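Local coordinates for protein protelomerase (Agrobacterium tumefaciens, PDB 4F43) that acts on DNA as a telomere resolvase, generating and protecting the hairpin ends of the linear chromosome, at residues I111-R125 and L302-D314. The protein carries 1 engineered substitution. Numbering follows the deposited sequence. Where two conformers were deposited one is given.
Sequences IANKHGALITFENYR and LSYMTYTLPEDRD. With nucleotides of chain B.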
loop_
_atom_site.group_PDB
_atom_site.type_symbol
_atom_site.label_atom_id
_atom_site.label_comp_id
_atom_site.label_asym_id
_atom_site.label_seq_id
_atom_site.Cartn_x
_atom_site.Cartn_y
_atom_site.Cartn_z
ATOM N N ILE A 111 10.592 -13.782 -0.230
ATOM C CA ILE A 111 11.299 -12.957 -1.205
ATOM C C ILE A 111 12.406 -13.759 -1.890
ATOM O O ILE A 111 12.567 -13.702 -3.114
ATOM C CB ILE A 111 11.897 -11.703 -0.545
ATOM C CG1 ILE A 111 10.785 -10.840 0.054
ATOM C CG2 ILE A 111 12.718 -10.903 -1.550
ATOM C CD1 ILE A 111 11.289 -9.764 0.992
ATOM N N ALA A 112 13.150 -14.521 -1.094
ATOM C CA ALA A 112 14.226 -15.360 -1.614
ATOM C C ALA A 112 13.706 -16.387 -2.615
ATOM O O ALA A 112 14.320 -16.612 -3.658
ATOM C CB ALA A 112 14.951 -16.052 -0.477
ATOM N N ASN A 113 12.576 -17.009 -2.291
ATOM C CA ASN A 113 11.948 -17.966 -3.196
ATOM C C ASN A 113 11.499 -17.306 -4.492
ATOM O O ASN A 113 11.630 -17.884 -5.571
ATOM C CB ASN A 113 10.753 -18.646 -2.527
ATOM C CG ASN A 113 11.157 -19.520 -1.358
ATOM O OD1 ASN A 113 10.634 -19.375 -0.252
ATOM N ND2 ASN A 113 12.090 -20.436 -1.596
ATOM N N LYS A 114 10.970 -16.092 -4.379
ATOM C CA LYS A 114 10.500 -15.352 -5.545
ATOM C C LYS A 114 11.649 -14.915 -6.445
ATOM O O LYS A 114 11.481 -14.779 -7.659
ATOM C CB LYS A 114 9.686 -14.129 -5.115
ATOM C CG LYS A 114 8.221 -14.175 -5.532
ATOM C CD LYS A 114 7.299 -14.413 -4.343
ATOM C CE LYS A 114 7.446 -15.820 -3.780
ATOM N NZ LYS A 114 6.535 -16.044 -2.625
ATOM N N HIS A 115 12.814 -14.691 -5.847
ATOM C CA HIS A 115 13.981 -14.253 -6.605
ATOM C C HIS A 115 14.642 -15.385 -7.390
ATOM O O HIS A 115 15.378 -15.139 -8.346
ATOM C CB HIS A 115 14.995 -13.584 -5.676
ATOM C CG HIS A 115 14.699 -12.145 -5.399
ATOM N ND1 HIS A 115 15.615 -11.141 -5.625
ATOM C CD2 HIS A 115 13.587 -11.539 -4.922
ATOM C CE1 HIS A 115 15.084 -9.980 -5.291
ATOM N NE2 HIS A 115 13.852 -10.193 -4.863
ATOM N N GLY A 116 14.378 -16.621 -6.983
ATOM C CA GLY A 116 14.947 -17.777 -7.651
ATOM C C GLY A 116 14.007 -18.383 -8.674
ATOM O O GLY A 116 14.341 -19.365 -9.337
ATOM N N ALA A 117 12.823 -17.794 -8.802
ATOM C CA ALA A 117 11.819 -18.281 -9.736
ATOM C C ALA A 117 10.981 -17.130 -10.280
ATOM O O ALA A 117 9.824 -16.955 -9.899
ATOM C CB ALA A 117 10.933 -19.317 -9.066
ATOM N N LEU A 118 11.579 -16.345 -11.171
ATOM C CA LEU A 118 10.908 -15.195 -11.768
ATOM C C LEU A 118 9.780 -15.612 -12.707
ATOM O O LEU A 118 9.854 -16.650 -13.363
ATOM C CB LEU A 118 11.918 -14.324 -12.519
ATOM C CG LEU A 118 12.310 -13.000 -11.862
ATOM C CD1 LEU A 118 12.523 -13.179 -10.369
ATOM C CD2 LEU A 118 13.560 -12.435 -12.516
ATOM N N ILE A 119 8.738 -14.787 -12.761
ATOM C CA ILE A 119 7.585 -15.046 -13.612
ATOM C C ILE A 119 7.709 -14.300 -14.934
ATOM O O ILE A 119 7.967 -13.097 -14.956
ATOM C CB ILE A 119 6.273 -14.629 -12.923
ATOM C CG1 ILE A 119 6.044 -15.466 -11.664
ATOM C CG2 ILE A 119 5.096 -14.762 -13.877
ATOM C CD1 ILE A 119 4.770 -15.123 -10.929
ATOM N N THR A 120 7.525 -15.019 -16.035
ATOM C CA THR A 120 7.661 -14.433 -17.359
ATOM C C THR A 120 6.392 -13.693 -17.769
ATOM O O THR A 120 5.381 -14.307 -18.106
ATOM C CB THR A 120 7.989 -15.507 -18.408
ATOM O OG1 THR A 120 8.818 -16.516 -17.816
ATOM C CG2 THR A 120 8.711 -14.891 -19.595
ATOM N N PHE A 121 6.457 -12.365 -17.737
ATOM C CA PHE A 121 5.322 -11.525 -18.096
ATOM C C PHE A 121 5.254 -11.359 -19.609
ATOM O O PHE A 121 5.612 -10.311 -20.146
ATOM C CB PHE A 121 5.449 -10.160 -17.421
ATOM C CG PHE A 121 4.133 -9.558 -17.019
ATOM C CD1 PHE A 121 4.010 -8.876 -15.820
ATOM C CD2 PHE A 121 3.021 -9.670 -17.837
ATOM C CE1 PHE A 121 2.802 -8.320 -15.442
ATOM C CE2 PHE A 121 1.809 -9.113 -17.468
ATOM C CZ PHE A 121 1.699 -8.438 -16.269
ATOM N N GLU A 122 4.786 -12.400 -20.288
ATOM C CA GLU A 122 4.814 -12.450 -21.747
ATOM C C GLU A 122 3.930 -11.414 -22.441
ATOM O O GLU A 122 4.362 -10.759 -23.389
ATOM C CB GLU A 122 4.484 -13.862 -22.238
ATOM C CG GLU A 122 5.659 -14.818 -22.156
ATOM C CD GLU A 122 5.251 -16.215 -21.736
ATOM O OE1 GLU A 122 4.091 -16.395 -21.309
ATOM O OE2 GLU A 122 6.094 -17.132 -21.829
ATOM N N ASN A 123 2.698 -11.264 -21.968
ATOM C CA ASN A 123 1.750 -10.352 -22.600
ATOM C C ASN A 123 1.667 -9.002 -21.893
ATOM O O ASN A 123 0.582 -8.437 -21.749
ATOM C CB ASN A 123 0.361 -10.991 -22.656
ATOM C CG ASN A 123 0.379 -12.380 -23.266
ATOM O OD1 ASN A 123 1.080 -12.632 -24.246
ATOM N ND2 ASN A 123 -0.391 -13.292 -22.684
ATOM N N TYR A 124 2.811 -8.480 -21.459
ATOM C CA TYR A 124 2.829 -7.240 -20.685
ATOM C C TYR A 124 2.524 -6.004 -21.531
ATOM O O TYR A 124 1.947 -5.033 -21.036
ATOM C CB TYR A 124 4.160 -7.076 -19.940
ATOM C CG TYR A 124 5.307 -6.567 -20.785
ATOM C CD1 TYR A 124 5.642 -5.219 -20.792
ATOM C CD2 TYR A 124 6.063 -7.434 -21.564
ATOM C CE1 TYR A 124 6.689 -4.746 -21.557
ATOM C CE2 TYR A 124 7.114 -6.970 -22.333
ATOM C CZ TYR A 124 7.423 -5.626 -22.325
ATOM O OH TYR A 124 8.467 -5.160 -23.087
ATOM N N ARG A 125 2.911 -6.045 -22.804
ATOM C CA ARG A 125 2.638 -4.945 -23.725
ATOM C C ARG A 125 1.136 -4.728 -23.870
ATOM O O ARG A 125 0.658 -3.592 -23.936
ATOM C CB ARG A 125 3.259 -5.222 -25.096
ATOM C CG ARG A 125 4.777 -5.283 -25.100
ATOM C CD ARG A 125 5.310 -5.580 -26.493
ATOM N NE ARG A 125 6.766 -5.489 -26.555
ATOM C CZ ARG A 125 7.432 -4.374 -26.838
ATOM N NH1 ARG A 125 6.770 -3.251 -27.084
ATOM N NH2 ARG A 125 8.757 -4.381 -26.872
ATOM N N LEU A 302 13.767 -5.260 -3.135
ATOM C CA LEU A 302 13.826 -6.705 -3.333
ATOM C C LEU A 302 12.432 -7.314 -3.450
ATOM O O LEU A 302 12.255 -8.369 -4.059
ATOM C CB LEU A 302 14.589 -7.373 -2.188
ATOM C CG LEU A 302 16.047 -6.954 -1.987
ATOM C CD1 LEU A 302 16.641 -7.663 -0.782
ATOM C CD2 LEU A 302 16.863 -7.241 -3.238
ATOM N N SER A 303 11.446 -6.644 -2.860
ATOM C CA SER A 303 10.071 -7.126 -2.881
ATOM C C SER A 303 9.369 -6.793 -4.197
ATOM O O SER A 303 8.270 -7.280 -4.459
ATOM C CB SER A 303 9.281 -6.540 -1.708
ATOM O OG SER A 303 9.870 -6.886 -0.465
ATOM N N TYR A 304 10.004 -5.964 -5.022
ATOM C CA TYR A 304 9.387 -5.523 -6.273
ATOM C C TYR A 304 9.931 -6.257 -7.495
ATOM O O TYR A 304 9.539 -5.967 -8.625
ATOM C CB TYR A 304 9.554 -4.013 -6.452
ATOM C CG TYR A 304 8.720 -3.190 -5.501
ATOM C CD1 TYR A 304 7.425 -2.814 -5.833
ATOM C CD2 TYR A 304 9.224 -2.790 -4.270
ATOM C CE1 TYR A 304 6.655 -2.064 -4.967
ATOM C CE2 TYR A 304 8.463 -2.038 -3.396
ATOM C CZ TYR A 304 7.179 -1.678 -3.749
ATOM O OH TYR A 304 6.418 -0.930 -2.878
ATOM N N MET A 305 10.834 -7.203 -7.267
ATOM C CA MET A 305 11.442 -7.946 -8.364
ATOM C C MET A 305 10.936 -9.386 -8.395
ATOM O O MET A 305 11.483 -10.267 -7.734
ATOM C CB MET A 305 12.966 -7.902 -8.253
ATOM C CG MET A 305 13.497 -6.555 -7.784
ATOM S SD MET A 305 15.212 -6.235 -8.234
ATOM C CE MET A 305 16.043 -7.625 -7.477
ATOM N N THR A 306 9.879 -9.611 -9.168
ATOM C CA THR A 306 9.248 -10.923 -9.252
ATOM C C THR A 306 8.898 -11.298 -10.690
ATOM O O THR A 306 8.549 -12.445 -10.973
ATOM C CB THR A 306 7.966 -10.974 -8.410
ATOM O OG1 THR A 306 7.293 -12.218 -8.638
ATOM C CG2 THR A 306 7.042 -9.833 -8.794
ATOM N N TYR A 307 8.986 -10.327 -11.594
ATOM C CA TYR A 307 8.683 -10.559 -13.001
ATOM C C TYR A 307 9.949 -10.568 -13.846
ATOM O O TYR A 307 10.975 -10.017 -13.452
ATOM C CB TYR A 307 7.736 -9.481 -13.535
ATOM C CG TYR A 307 6.359 -9.490 -12.918
ATOM C CD1 TYR A 307 5.748 -10.681 -12.542
ATOM C CD2 TYR A 307 5.667 -8.304 -12.714
ATOM C CE1 TYR A 307 4.484 -10.687 -11.979
ATOM C CE2 TYR A 307 4.407 -8.299 -12.152
ATOM C CZ TYR A 307 3.819 -9.493 -11.787
ATOM O OH TYR A 307 2.563 -9.494 -11.226
ATOM N N THR A 308 9.870 -11.200 -15.011
ATOM C CA THR A 308 10.950 -11.135 -15.987
ATOM C C THR A 308 10.392 -10.863 -17.382
ATOM O O THR A 308 9.449 -11.518 -17.831
ATOM C CB THR A 308 11.838 -12.404 -15.980
ATOM O OG1 THR A 308 12.842 -12.294 -16.998
ATOM C CG2 THR A 308 11.012 -13.662 -16.218
ATOM N N LEU A 309 10.968 -9.874 -18.056
ATOM C CA LEU A 309 10.487 -9.468 -19.370
ATOM C C LEU A 309 10.874 -10.468 -20.455
ATOM O O LEU A 309 11.988 -10.993 -20.450
ATOM C CB LEU A 309 10.981 -8.060 -19.717
ATOM C CG LEU A 309 10.380 -6.935 -18.872
ATOM C CD1 LEU A 309 10.719 -5.578 -19.465
ATOM C CD2 LEU A 309 8.875 -7.102 -18.734
ATOM N N PRO A 310 9.943 -10.732 -21.388
ATOM C CA PRO A 310 10.082 -11.721 -22.465
ATOM C C PRO A 310 11.358 -11.542 -23.280
ATOM O O PRO A 310 11.997 -12.532 -23.632
ATOM C CB PRO A 310 8.866 -11.444 -23.351
ATOM C CG PRO A 310 7.869 -10.846 -22.440
ATOM C CD PRO A 310 8.642 -10.042 -21.445
ATOM N N GLU A 311 11.715 -10.297 -23.578
ATOM C CA GLU A 311 12.916 -10.014 -24.358
ATOM C C GLU A 311 14.188 -10.384 -23.599
ATOM O O GLU A 311 15.141 -10.901 -24.186
ATOM C CB GLU A 311 12.955 -8.546 -24.791
ATOM C CG GLU A 311 12.379 -7.571 -23.778
ATOM C CD GLU A 311 11.039 -7.007 -24.215
ATOM O OE1 GLU A 311 10.157 -7.798 -24.609
ATOM O OE2 GLU A 311 10.871 -5.769 -24.174
ATOM N N ASP A 312 14.199 -10.116 -22.298
ATOM C CA ASP A 312 15.325 -10.493 -21.452
ATOM C C ASP A 312 15.446 -12.010 -21.402
ATOM O O ASP A 312 16.540 -12.560 -21.527
ATOM C CB ASP A 312 15.152 -9.932 -20.040
ATOM C CG ASP A 312 15.048 -8.419 -20.022
ATOM O OD1 ASP A 312 15.512 -7.779 -20.988
ATOM O OD2 ASP A 312 14.503 -7.871 -19.040
ATOM N N ARG A 313 14.307 -12.672 -21.226
ATOM C CA ARG A 313 14.233 -14.128 -21.233
ATOM C C ARG A 313 14.776 -14.673 -22.548
ATOM O O ARG A 313 15.411 -15.725 -22.580
ATOM C CB ARG A 313 12.783 -14.580 -21.022
ATOM C CG ARG A 313 12.581 -16.076 -20.782
ATOM C CD ARG A 313 12.379 -16.843 -22.085
ATOM N NE ARG A 313 11.566 -16.093 -23.041
ATOM C CZ ARG A 313 10.248 -16.216 -23.166
ATOM N NH1 ARG A 313 9.582 -17.067 -22.398
ATOM N NH2 ARG A 313 9.596 -15.490 -24.064
ATOM N N ASP A 314 14.522 -13.947 -23.632
ATOM C CA ASP A 314 14.980 -14.352 -24.954
ATOM C C ASP A 314 16.493 -14.217 -25.102
ATOM O O ASP A 314 17.184 -15.203 -25.357
ATOM C CB ASP A 314 14.269 -13.547 -26.045
ATOM C CG ASP A 314 12.831 -13.984 -26.246
ATOM O OD1 ASP A 314 12.508 -15.142 -25.908
ATOM O OD2 ASP A 314 12.025 -13.172 -26.747
ATOM P P DA B 13 4.468 -7.253 -1.878
ATOM O OP1 DA B 13 3.909 -6.869 -3.194
ATOM O OP2 DA B 13 5.478 -8.329 -1.790
ATOM O "O5'" DA B 13 5.084 -5.947 -1.193
ATOM C "C5'" DA B 13 4.249 -4.826 -0.933
ATOM C "C4'" DA B 13 5.037 -3.721 -0.256
ATOM O "O4'" DA B 13 4.828 -3.789 1.177
ATOM C "C3'" DA B 13 6.546 -3.789 -0.461
ATOM O "O3'" DA B 13 7.075 -2.474 -0.560
ATOM C "C2'" DA B 13 7.032 -4.487 0.804
ATOM C "C1'" DA B 13 6.075 -3.899 1.833
ATOM N N9 DA B 13 5.890 -4.722 3.023
ATOM C C8 DA B 13 6.050 -6.073 3.143
ATOM N N7 DA B 13 5.808 -6.527 4.350
ATOM C C5 DA B 13 5.464 -5.395 5.071
ATOM C C6 DA B 13 5.092 -5.190 6.415
ATOM N N6 DA B 13 4.998 -6.163 7.329
ATOM N N1 DA B 13 4.816 -3.927 6.794
ATOM C C2 DA B 13 4.906 -2.938 5.899
ATOM N N3 DA B 13 5.242 -3.008 4.614
ATOM C C4 DA B 13 5.510 -4.274 4.264
HETATM O O HOH W 1 7.974 -14.729 -8.733
HETATM O O HOH W 2 11.095 -3.363 -26.680
#
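A two-stranded parallel sheet joins strands 119-120 and 307-308 in a telomere resolvase of the ResT/TelK family. Ile-119 pairs with Tyr-307 and Thr-120 with Thr-308. Three backbone hydrogen bonds hold the strands: Ile-119 N to Thr-306 O (3.0 Å), Thr-308 N to Ile-119 O (2.7 Å) and Phe-121 N to Thr-308 O. Ile-119 and Tyr-307 share one face, and the two threonines share the other. Phe-121 turns its edge to one face of the Tyr-307 ring in a T-shaped stack, centroids 4.8 Å apart and planes at 76°. Thr-306 CG2 lies over the opposite face of that ring, and the Tyr-307 hydroxyl hydrogen-bonds to Glu-257. Trp-253 also meets Phe-121 edge-to-face.

Upstream of the sheet, the His-115 ring reaches across to the end of a 3-10 segment at 302-303. Its NE2 donates a nearly straight hydrogen bond to Leu-302 O (2.6 Å), in the ring plane and on a carbonyl lone pair. Met-305 CE packs against CE1 of the same ring. Next to it, Tyr-304 lies against DA13 of chain B, its OH 2.9 Å from O3'.

Downstream, Leu-309 CD2 sits over the centre of the Tyr-124 ring in a CH-pi contact. Pro-310 CD approaches CE2 of that ring. Glu-311 CG lies between its backbone N and carbonyl carbon (chi1 35°), and a bend at chi2 brings the carboxylate to Tyr-124. Its OE2 accepts the Tyr-124 OH proton at 2.7 Å, from above the carboxylate plane.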